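Local atomic coordinates of leucine-rich repeat protein TpLRR (Treponema pallidum, PDB entry 6MLX), a protein that is of unknown function but is built from BspA-type leucine-rich repeats and is probably secreted to the periplasm. Residues P44-V48 and L64-M70. Numbering follows the deposited sequence.
Sequences PVVEV and LPSSVRM
Two nearly straight backbone hydrogen bonds join Val46 to Arg69 and Val48 to Met70. The amide N of Arg69 donates to Val46 O at 2.7 Å, approaching from above the carbonyl plane. Further along, Val48 N donates to Met70 O at 3.0 Å, almost in line with the C=O bond. These two bonds flank Glu47, which forms a parallel bridge with Met70. Val48 also forms a backbone hydrogen bond with Gly72, where the pairing with strand 70-71 continues.

Carbon donors add to the backbone pairing. Val46 CA lies 3.2 Å from Ser67 O in a CA-H...O contact. Val46 O also accepts such a contact from Val68 CA, besides its bond to Arg69.

A side-chain hydrogen bond lies before the backbone pair. Ser67 OG donates to Val45 O over 2.9 Å, with the hydroxyl tilted from the carbonyl plane. The Ser67 chi1 of 42° places OG between the backbone N and the carbonyl carbon, where it meets Val45 O. Val68 N instead closes the type I turn of residues 65-68 by bonding Pro65 O.

This is the stacking of successive coils in a leucine-rich repeat solenoid. Strand 43-48 pairs with strand 22-27 and with the short strand 70-71, which passes the parallel pairing on to strand 93-94.

Apolar contacts are looser. Val45 CG1 meets Val68 CG2 at 4.2 Å. Val48 CG2 touches both Leu64 CD2 and Val68 CG1. All four residues are buried, and Val45 also packs on Leu36, Ile22 and Ile24.

Glu47 and Met70 lie on the same face of the sheet, side by side and pointing the same way. Their CG atoms are 3.7 Å apart. Glu47 stays extended (chi1 175°), while Met70 bends at chi2 and chi3, and its end leads away.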
loop_
_atom_site.group_PDB
_atom_site.type_symbol
_atom_site.label_atom_id
_atom_site.label_comp_id
_atom_site.label_asym_id
_atom_site.label_seq_id
_atom_site.Cartn_x
_atom_site.Cartn_y
_atom_site.Cartn_z
ATOM N N PRO A 44 -19.814 -0.267 13.427
ATOM C CA PRO A 44 -19.071 -0.234 12.165
ATOM C C PRO A 44 -17.681 -0.843 12.312
ATOM O O PRO A 44 -17.028 -0.734 13.357
ATOM C CB PRO A 44 -18.987 1.264 11.855
ATOM C CG PRO A 44 -18.964 1.900 13.214
ATOM C CD PRO A 44 -19.950 1.078 14.017
ATOM N N VAL A 45 -17.231 -1.487 11.233
ATOM C CA VAL A 45 -15.913 -2.111 11.184
ATOM C C VAL A 45 -14.919 -1.065 10.684
ATOM O O VAL A 45 -14.942 -0.687 9.506
ATOM C CB VAL A 45 -15.917 -3.356 10.288
ATOM C CG1 VAL A 45 -14.501 -3.886 10.117
ATOM C CG2 VAL A 45 -16.828 -4.436 10.870
ATOM N N VAL A 46 -14.033 -0.607 11.572
ATOM C CA VAL A 46 -13.217 0.581 11.318
ATOM C C VAL A 46 -11.732 0.288 11.137
ATOM O O VAL A 46 -10.984 1.202 10.743
ATOM C CB VAL A 46 -13.400 1.633 12.432
ATOM C CG1 VAL A 46 -14.833 2.139 12.441
ATOM C CG2 VAL A 46 -13.040 1.038 13.769
ATOM N N GLU A 47 -11.270 -0.930 11.419
ATOM C CA GLU A 47 -9.842 -1.208 11.362
ATOM C C GLU A 47 -9.598 -2.670 11.005
ATOM O O GLU A 47 -10.329 -3.558 11.455
ATOM C CB GLU A 47 -9.178 -0.859 12.695
ATOM C CG GLU A 47 -7.706 -1.218 12.790
ATOM C CD GLU A 47 -7.068 -0.683 14.062
ATOM O OE1 GLU A 47 -6.031 -1.222 14.494
ATOM O OE2 GLU A 47 -7.611 0.284 14.633
ATOM N N VAL A 48 -8.583 -2.908 10.175
ATOM C CA VAL A 48 -8.039 -4.247 9.954
ATOM C C VAL A 48 -6.712 -4.312 10.705
ATOM O O VAL A 48 -5.721 -3.713 10.274
ATOM C CB VAL A 48 -7.849 -4.561 8.462
ATOM C CG1 VAL A 48 -7.230 -5.952 8.291
ATOM C CG2 VAL A 48 -9.155 -4.451 7.699
ATOM N N LEU A 64 -13.107 -4.162 1.266
ATOM C CA LEU A 64 -13.238 -3.536 2.572
ATOM C C LEU A 64 -14.348 -2.487 2.554
ATOM O O LEU A 64 -14.532 -1.799 1.544
ATOM C CB LEU A 64 -11.922 -2.876 3.001
ATOM C CG LEU A 64 -10.699 -3.795 2.879
ATOM C CD1 LEU A 64 -9.401 -3.071 3.241
ATOM C CD2 LEU A 64 -10.883 -5.014 3.757
ATOM N N PRO A 65 -15.096 -2.351 3.647
ATOM C CA PRO A 65 -16.174 -1.355 3.703
ATOM C C PRO A 65 -15.644 0.048 3.941
ATOM O O PRO A 65 -14.584 0.248 4.542
ATOM C CB PRO A 65 -17.000 -1.813 4.907
ATOM C CG PRO A 65 -15.968 -2.432 5.824
ATOM C CD PRO A 65 -15.038 -3.170 4.875
ATOM N N SER A 66 -16.447 1.032 3.508
ATOM C CA SER A 66 -16.072 2.444 3.638
ATOM C C SER A 66 -15.773 2.860 5.074
ATOM O O SER A 66 -15.083 3.868 5.292
ATOM C CB SER A 66 -17.163 3.327 3.038
ATOM O OG SER A 66 -18.443 2.789 3.322
ATOM N N SER A 67 -16.246 2.096 6.059
ATOM C CA SER A 67 -15.987 2.388 7.460
ATOM C C SER A 67 -14.551 2.102 7.884
ATOM O O SER A 67 -14.136 2.566 8.953
ATOM C CB SER A 67 -16.955 1.574 8.324
ATOM O OG SER A 67 -17.075 0.256 7.803
ATOM N N VAL A 68 -13.777 1.355 7.096
ATOM C CA VAL A 68 -12.420 1.025 7.524
ATOM C C VAL A 68 -11.517 2.236 7.337
ATOM O O VAL A 68 -11.366 2.757 6.226
ATOM C CB VAL A 68 -11.871 -0.191 6.771
ATOM C CG1 VAL A 68 -10.372 -0.300 7.020
ATOM C CG2 VAL A 68 -12.576 -1.459 7.237
ATOM N N ARG A 69 -10.898 2.674 8.426
ATOM C CA ARG A 69 -10.035 3.840 8.449
ATOM C C ARG A 69 -8.558 3.480 8.409
ATOM O O ARG A 69 -7.741 4.313 8.001
ATOM C CB ARG A 69 -10.307 4.657 9.718
ATOM C CG ARG A 69 -11.721 5.194 9.839
ATOM C CD ARG A 69 -11.874 6.467 9.001
ATOM N NE ARG A 69 -13.207 7.076 9.091
ATOM C CZ ARG A 69 -14.216 6.833 8.250
ATOM N NH1 ARG A 69 -14.069 5.972 7.244
ATOM N NH2 ARG A 69 -15.394 7.435 8.424
ATOM N N MET A 70 -8.210 2.260 8.802
ATOM C CA MET A 70 -6.837 1.904 9.119
ATOM C C MET A 70 -6.570 0.455 8.727
ATOM O O MET A 70 -7.362 -0.433 9.056
ATOM C CB MET A 70 -6.583 2.101 10.618
ATOM C CG MET A 70 -5.473 1.229 11.169
ATOM S SD MET A 70 -3.934 1.987 10.707
ATOM C CE MET A 70 -4.006 3.449 11.740
#